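Local coordinates for protein endo-beta-1,4-xylanase Xyn10C (Pseudomonas cellulosa, PDB 1GNY) that binds xylan and xylooligosaccharides through this family 15 carbohydrate-binding module of an endo-acting xylanase that cleaves internal linkages of the xylan backbone, at residues C93-S97 with S98-A102; I112-D116 with D117-Q121. All blocks are in the same frame, centred on the assembly; numbering follows the deposited sequence.

Interaction 1. Residues C93-S97 with S98-A102; sequences CLAGS and SELTA. With NA (sodium ion), chain C.
Gly96 and Leu100 meet at a single 3-10 turn running through Ser97, Ser98 and Glu99, in the loop between strands 85-90 and 106-111. Two consecutive i to i+3 backbone hydrogen bonds define the turn: Glu99 N donates to Gly96 O at 2.9 Å, and Leu100 N to Ser97 O at 3.0 Å. Both donors lie well above the plane of the carbonyl they address, consistent with the tight winding.

The packed side belongs to Leu100. With CG anti to its own carbonyl carbon (chi1 -53°), the side chain folds back over the start of the turn: Leu100 CG lies 3.6 Å from Gly96 O, while Leu100 CD1 rests 4.0 Å from Ser97 CA. The other methyl, Leu100 CD2, comes within 4.2 Å of Ala95 CB, a looser apolar touch. Leucine suits this buried place, since Leu76 and Leu106 of the adjoining strands also meet it, and the small Ala95 sits against Leu108.

The opposite character appears at Ser98 and Glu99, which are exposed. There Ser98 OG donates at 2.9 Å to Glu99 OE2, which receives it on its anti lone pair. The Glu99 chain bends at chi2 (-59°), bringing its carboxylate back beside the hydroxyl; a short serine and a flexible acid fit this solvent side.

Lys70 NZ bonds to Ser97 O and Leu100 O, and Asn75 OD1 accepts from Ser97 N. Farther along, Ala102 O binds the sodium ion at 2.4 Å, together with Val65 O and Asn64 OD1. The chemistry thus implies a turn sorted by polarity: backbone carbonyls accept from Lys70 and help bind the sodium ion, the apolar Leu100 is buried, and the Ser98-Glu99 hydrogen bond stays on the exposed side.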
ATOM      1  N   CYS A  93      -8.575   2.792   5.166  1.00 19.91           N
ATOM      2  CA  CYS A  93      -7.393   2.566   5.993  1.00 19.25           C
ATOM      3  C   CYS A  93      -6.568   3.838   6.041  1.00 18.96           C
ATOM      4  O   CYS A  93      -6.434   4.523   5.034  1.00 20.02           O
ATOM      5  CB  CYS A  93      -6.562   1.418   5.438  1.00 19.76           C
ATOM      6  SG  CYS A  93      -7.443  -0.164   5.442  1.00 19.23           S
ATOM      7  N   LEU A  94      -6.059   4.168   7.220  1.00 19.09           N
ATOM      8  CA  LEU A  94      -5.189   5.339   7.374  1.00 19.18           C
ATOM      9  C   LEU A  94      -4.342   5.229   8.615  1.00 18.96           C
ATOM     10  O   LEU A  94      -4.813   4.755   9.655  1.00 19.08           O
ATOM     11  CB  LEU A  94      -6.002   6.631   7.450  1.00 20.60           C
ATOM     12  CG  LEU A  94      -5.183   7.921   7.363  1.00 22.40           C
ATOM     13  CD1 LEU A  94      -4.614   8.077   5.965  1.00 23.50           C
ATOM     14  CD2 LEU A  94      -6.053   9.090   7.731  1.00 25.52           C
ATOM     15  N   ALA A  95      -3.091   5.646   8.477  1.00 16.79           N
ATOM     16  CA  ALA A  95      -2.138   5.765   9.570  1.00 16.99           C
ATOM     17  C   ALA A  95      -1.817   7.240   9.649  1.00 16.86           C
ATOM     18  O   ALA A  95      -1.170   7.817   8.775  1.00 16.51           O
ATOM     19  CB  ALA A  95      -0.883   4.961   9.300  1.00 17.66           C
ATOM     20  N   GLY A  96      -2.244   7.897  10.717  1.00 15.94           N
ATOM     21  CA  GLY A  96      -1.954   9.294  10.786  1.00 15.81           C
ATOM     22  C   GLY A  96      -0.553   9.628  11.293  1.00 15.08           C
ATOM     23  O   GLY A  96       0.050   8.831  11.980  1.00 15.10           O
ATOM     24  N   SER A  97      -0.075  10.800  10.920  1.00 15.36           N
ATOM     25  CA  SER A  97       1.286  11.285  11.236  1.00 16.41           C
ATOM     26  C   SER A  97       1.656  11.110  12.719  1.00 17.99           C
ATOM     27  O   SER A  97       2.779  10.690  13.063  1.00 16.99           O
ATOM     28  CB  SER A  97       1.476  12.744  10.815  1.00 16.54           C
ATOM     29  OG  SER A  97       2.834  13.162  11.056  1.00 18.06           O
ATOM     30  N   SER A  98       0.680  11.382  13.574  1.00 18.84           N
ATOM     31  CA  SER A  98       0.856  11.239  15.049  1.00 20.91           C
ATOM     32  C   SER A  98       1.249   9.821  15.511  1.00 21.36           C
ATOM     33  O   SER A  98       1.937   9.654  16.529  1.00 22.36           O
ATOM     34  CB  SER A  98      -0.397  11.722  15.798  1.00 21.04           C
ATOM     35  OG  SER A  98      -1.527  10.953  15.473  1.00 24.10           O
ATOM     36  N   GLU A  99       0.889   8.822  14.721  1.00 20.28           N
ATOM     37  CA  GLU A  99       1.197   7.441  15.031  1.00 21.92           C
ATOM     38  C   GLU A  99       2.445   6.941  14.318  1.00 20.17           C
ATOM     39  O   GLU A  99       2.843   5.789  14.498  1.00 20.76           O
ATOM     40  CB  GLU A  99      -0.007   6.586  14.705  1.00 23.49           C
ATOM     41  CG  GLU A  99      -1.323   7.215  15.204  1.00 29.15           C
ATOM     42  CD  GLU A  99      -1.350   7.457  16.704  1.00 35.25           C
ATOM     43  OE1 GLU A  99      -1.331   6.460  17.462  1.00 42.44           O
ATOM     44  OE2 GLU A  99      -1.390   8.633  17.133  1.00 38.64           O
ATOM     45  N   LEU A 100       3.045   7.770  13.492  1.00 18.22           N
ATOM     46  CA  LEU A 100       4.304   7.397  12.821  1.00 17.08           C
ATOM     47  C   LEU A 100       5.525   7.944  13.562  1.00 18.28           C
ATOM     48  O   LEU A 100       5.449   8.897  14.357  1.00 17.54           O
ATOM     49  CB  LEU A 100       4.289   7.927  11.395  1.00 16.92           C
ATOM     50  CG  LEU A 100       3.068   7.574  10.504  1.00 15.80           C
ATOM     51  CD1 LEU A 100       3.140   8.367   9.185  1.00 15.98           C
ATOM     52  CD2 LEU A 100       3.002   6.094  10.271  1.00 14.82           C
ATOM     53  N   THR A 101       6.670   7.370  13.222  1.00 17.81           N
ATOM     54  CA  THR A 101       7.976   7.801  13.714  1.00 18.06           C
ATOM     55  C   THR A 101       9.020   7.482  12.647  1.00 17.84           C
ATOM     56  O   THR A 101       8.865   6.524  11.865  1.00 16.44           O
ATOM     57  CB  THR A 101       8.372   7.081  15.028  1.00 18.75           C
ATOM     58  OG1 THR A 101       9.665   7.548  15.470  1.00 20.29           O
ATOM     59  CG2 THR A 101       8.542   5.595  14.843  1.00 19.18           C
ATOM     60  N   ALA A 102      10.065   8.284  12.628  1.00 17.42           N
ATOM     61  CA  ALA A 102      11.216   7.995  11.775  1.00 18.28           C
ATOM     62  C   ALA A 102      12.289   7.193  12.528  1.00 18.49           C
ATOM     63  O   ALA A 102      13.315   6.793  11.924  1.00 19.08           O
ATOM     64  CB  ALA A 102      11.810   9.284  11.274  1.00 19.12           C
TER
HETATM   65 NA    NA C1244      13.467   6.180   9.601  1.00 34.18          NA
HETATM   66  O   HOH W   1      15.063   7.162   9.060  1.00 36.61           O
HETATM   67  O   HOH W   2      14.651   4.397  11.374  1.00 31.91           O

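Interaction 2. Residues I112-D116 with D117-Q121; sequences IDEDD and DKFNQ
Lys118 reaches back to Glu114 and Asp116 in a salt-bridge network built on two consecutive type I beta turns, Glu114 to Asp117 and Asp117 to Asn120, in a loop of the CBM15 beta-sandwich. Asp117 N closes the first turn by donating to Glu114 O at 3.1 Å.

Lys118 CB lies 3.3 Å from Asp116 OD1. Lys118 CG, held between the backbone N and carbonyl carbon (chi1 58°), touches both that oxygen and Glu114 CG, and CD stays alongside the same glutamate methylene. Bends at chi3 and chi4 carry CE past the Asp116 carboxylate and set NZ between the two acids. Lys118 NZ hydrogen-bonds Glu114 OE1 at 2.8 Å through the lone pair pointing away from OE2, and Asp116 OD1 at 2.8 Å, with a weak bond to Asp116 OD2. Cut back to alanine, this position is likely to leave both acids without their shared cation and Glu114 freer to turn.

Beneath, Phe119 presents its ring edge to Glu114 CG, and Ile112 CG2 approaches CD2 of the Phe119 ring obliquely at 3.4 Å; these bulky apolar residues suit the buried side, beside Leu54 and Val126. The Phe119 side chain lies about 6 Å from that of carbohydrate-binding Gln81, so the packing borders the xylan site. Asp116 OD1 also accepts from Lys118 N at 3.1 Å, and this N-H and the ammonium reach it from opposite faces of the carboxylate plane.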
ATOM      1  N   ILE A 112      -9.369  -5.368   4.327  1.00 18.57           N
ATOM      2  CA  ILE A 112     -10.264  -5.144   3.185  1.00 18.96           C
ATOM      3  C   ILE A 112     -11.660  -5.639   3.579  1.00 19.71           C
ATOM      4  O   ILE A 112     -11.835  -6.800   3.917  1.00 19.71           O
ATOM      5  CB  ILE A 112      -9.773  -5.891   1.906  1.00 18.92           C
ATOM      6  CG1 ILE A 112      -8.420  -5.335   1.435  1.00 19.09           C
ATOM      7  CG2 ILE A 112     -10.834  -5.814   0.808  1.00 19.18           C
ATOM      8  CD1 ILE A 112      -7.702  -6.187   0.325  1.00 21.90           C
ATOM      9  N   ASP A 113     -12.643  -4.754   3.539  1.00 21.73           N
ATOM     10  CA  ASP A 113     -14.025  -5.096   3.896  1.00 22.88           C
ATOM     11  C   ASP A 113     -15.014  -4.131   3.202  1.00 24.07           C
ATOM     12  O   ASP A 113     -15.287  -3.040   3.710  1.00 24.91           O
ATOM     13  CB  ASP A 113     -14.191  -5.041   5.412  1.00 24.12           C
ATOM     14  CG  ASP A 113     -15.593  -5.438   5.885  1.00 26.41           C
ATOM     15  OD1 ASP A 113     -16.395  -6.001   5.106  1.00 26.62           O
ATOM     16  OD2 ASP A 113     -15.973  -5.197   7.053  1.00 31.62           O
ATOM     17  N   GLU A 114     -15.508  -4.547   2.042  1.00 23.67           N
ATOM     18  CA  GLU A 114     -16.497  -3.793   1.262  1.00 24.32           C
ATOM     19  C   GLU A 114     -17.869  -4.467   1.355  1.00 25.30           C
ATOM     20  O   GLU A 114     -18.000  -5.684   1.248  1.00 24.08           O
ATOM     21  CB  GLU A 114     -16.067  -3.626  -0.195  1.00 24.41           C
ATOM     22  CG  GLU A 114     -14.848  -2.706  -0.372  1.00 23.48           C
ATOM     23  CD  GLU A 114     -15.176  -1.247  -0.082  1.00 25.55           C
ATOM     24  OE1 GLU A 114     -15.900  -0.616  -0.876  1.00 24.79           O
ATOM     25  OE2 GLU A 114     -14.724  -0.735   0.964  1.00 26.39           O
ATOM     26  N   ASP A 115     -18.895  -3.649   1.558  1.00 27.31           N
ATOM     27  CA  ASP A 115     -20.266  -4.165   1.752  1.00 28.93           C
ATOM     28  C   ASP A 115     -20.805  -4.947   0.537  1.00 28.85           C
ATOM     29  O   ASP A 115     -21.514  -5.937   0.714  1.00 29.95           O
ATOM     30  CB  ASP A 115     -21.235  -3.042   2.128  1.00 30.14           C
ATOM     31  CG  ASP A 115     -20.990  -2.478   3.521  1.00 33.60           C
ATOM     32  OD1 ASP A 115     -20.428  -3.167   4.409  1.00 38.42           O
ATOM     33  OD2 ASP A 115     -21.349  -1.318   3.821  1.00 38.79           O
ATOM     34  N   ASP A 116     -20.410  -4.546  -0.667  1.00 27.68           N
ATOM     35  CA  ASP A 116     -20.807  -5.224  -1.928  1.00 27.13           C
ATOM     36  C   ASP A 116     -19.919  -6.401  -2.373  1.00 25.73           C
ATOM     37  O   ASP A 116     -20.079  -6.904  -3.468  1.00 25.20           O
ATOM     38  CB  ASP A 116     -20.968  -4.224  -3.084  1.00 27.95           C
ATOM     39  CG  ASP A 116     -19.652  -3.598  -3.541  1.00 29.65           C
ATOM     40  OD1 ASP A 116     -18.578  -3.879  -2.963  1.00 29.36           O
ATOM     41  OD2 ASP A 116     -19.616  -2.799  -4.491  1.00 32.00           O
ATOM     42  N   ASP A 117     -18.960  -6.780  -1.534  1.00 24.53           N
ATOM     43  CA  ASP A 117     -18.005  -7.888  -1.824  1.00 23.60           C
ATOM     44  C   ASP A 117     -17.268  -7.743  -3.171  1.00 21.55           C
ATOM     45  O   ASP A 117     -16.930  -8.736  -3.819  1.00 20.87           O
ATOM     46  CB  ASP A 117     -18.690  -9.273  -1.735  1.00 24.25           C
ATOM     47  CG  ASP A 117     -19.101  -9.655  -0.307  1.00 28.15           C
ATOM     48  OD1 ASP A 117     -18.651  -9.039   0.700  1.00 29.45           O
ATOM     49  OD2 ASP A 117     -19.892 -10.606  -0.103  1.00 34.26           O
ATOM     50  N   LYS A 118     -16.989  -6.495  -3.560  1.00 19.81           N
ATOM     51  CA  LYS A 118     -16.254  -6.191  -4.820  1.00 19.04           C
ATOM     52  C   LYS A 118     -14.887  -6.878  -4.980  1.00 17.64           C
ATOM     53  O   LYS A 118     -14.427  -7.059  -6.099  1.00 17.70           O
ATOM     54  CB  LYS A 118     -16.086  -4.667  -5.030  1.00 18.96           C
ATOM     55  CG  LYS A 118     -15.363  -3.917  -3.933  1.00 20.72           C
ATOM     56  CD  LYS A 118     -15.043  -2.469  -4.348  1.00 22.09           C
ATOM     57  CE  LYS A 118     -16.306  -1.583  -4.470  1.00 22.55           C
ATOM     58  NZ  LYS A 118     -17.094  -1.477  -3.200  1.00 21.86           N
ATOM     59  N   PHE A 119     -14.252  -7.250  -3.862  1.00 17.63           N
ATOM     60  CA  PHE A 119     -12.902  -7.871  -3.891  1.00 16.77           C
ATOM     61  C   PHE A 119     -12.899  -9.416  -4.023  1.00 17.31           C
ATOM     62  O   PHE A 119     -11.806 -10.031  -4.084  1.00 16.25           O
ATOM     63  CB  PHE A 119     -12.027  -7.400  -2.740  1.00 16.93           C
ATOM     64  CG  PHE A 119     -11.518  -5.983  -2.892  1.00 14.78           C
ATOM     65  CD1 PHE A 119     -10.412  -5.723  -3.678  1.00 15.71           C
ATOM     66  CD2 PHE A 119     -12.095  -4.928  -2.193  1.00 14.31           C
ATOM     67  CE1 PHE A 119      -9.929  -4.443  -3.829  1.00 15.07           C
ATOM     68  CE2 PHE A 119     -11.615  -3.634  -2.350  1.00 13.34           C
ATOM     69  CZ  PHE A 119     -10.536  -3.383  -3.147  1.00 16.40           C
ATOM     70  N   ASN A 120     -14.099 -10.021  -4.063  1.00 17.36           N
ATOM     71  CA  ASN A 120     -14.264 -11.454  -4.405  1.00 17.33           C
ATOM     72  C   ASN A 120     -14.773 -11.503  -5.846  1.00 17.67           C
ATOM     73  O   ASN A 120     -15.941 -11.253  -6.076  1.00 17.55           O
ATOM     74  CB  ASN A 120     -15.209 -12.180  -3.434  1.00 17.86           C
ATOM     75  CG  ASN A 120     -14.604 -12.336  -2.044  1.00 19.08           C
ATOM     76  OD1 ASN A 120     -13.448 -11.931  -1.796  1.00 16.58           O
ATOM     77  ND2 ASN A 120     -15.385 -12.898  -1.110  1.00 19.62           N
ATOM     78  N   GLN A 121     -13.866 -11.773  -6.791  1.00 17.27           N
ATOM     79  CA  GLN A 121     -14.093 -11.554  -8.232  1.00 18.39           C
ATOM     80  C   GLN A 121     -13.027 -12.195  -9.086  1.00 18.42           C
ATOM     81  O   GLN A 121     -11.931 -12.489  -8.601  1.00 20.10           O
ATOM     82  CB  GLN A 121     -14.172 -10.045  -8.549  1.00 18.27           C
ATOM     83  CG  GLN A 121     -12.926  -9.219  -8.184  1.00 19.09           C
ATOM     84  CD  GLN A 121     -11.900  -9.145  -9.287  1.00 19.09           C
ATOM     85  OE1 GLN A 121     -12.223  -8.842 -10.442  1.00 19.67           O
ATOM     86  NE2 GLN A 121     -10.632  -9.416  -8.934  1.00 18.79           N
TER

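From the N terminus, the chain has already built most of both sheets when it leaves strand 85-90 and enters interaction 1, whose turn closes a short local loop before strand 106-111. That strand leads directly into interaction 2, which closes the next loop ahead of strand 120-121. The two are in series, neither nesting nor crossing, with centres 26 Å apart. Residues 93-102 join strands 75-82 and 106-111, from different sheets, near the sodium site; residues 112-121 bring the small pairing with strand 52-53 against strands 85-90 and 126-133. The Cys93-Cys110 disulfide staples the start of the first loop to strand 106-111, which lies between the two contacts.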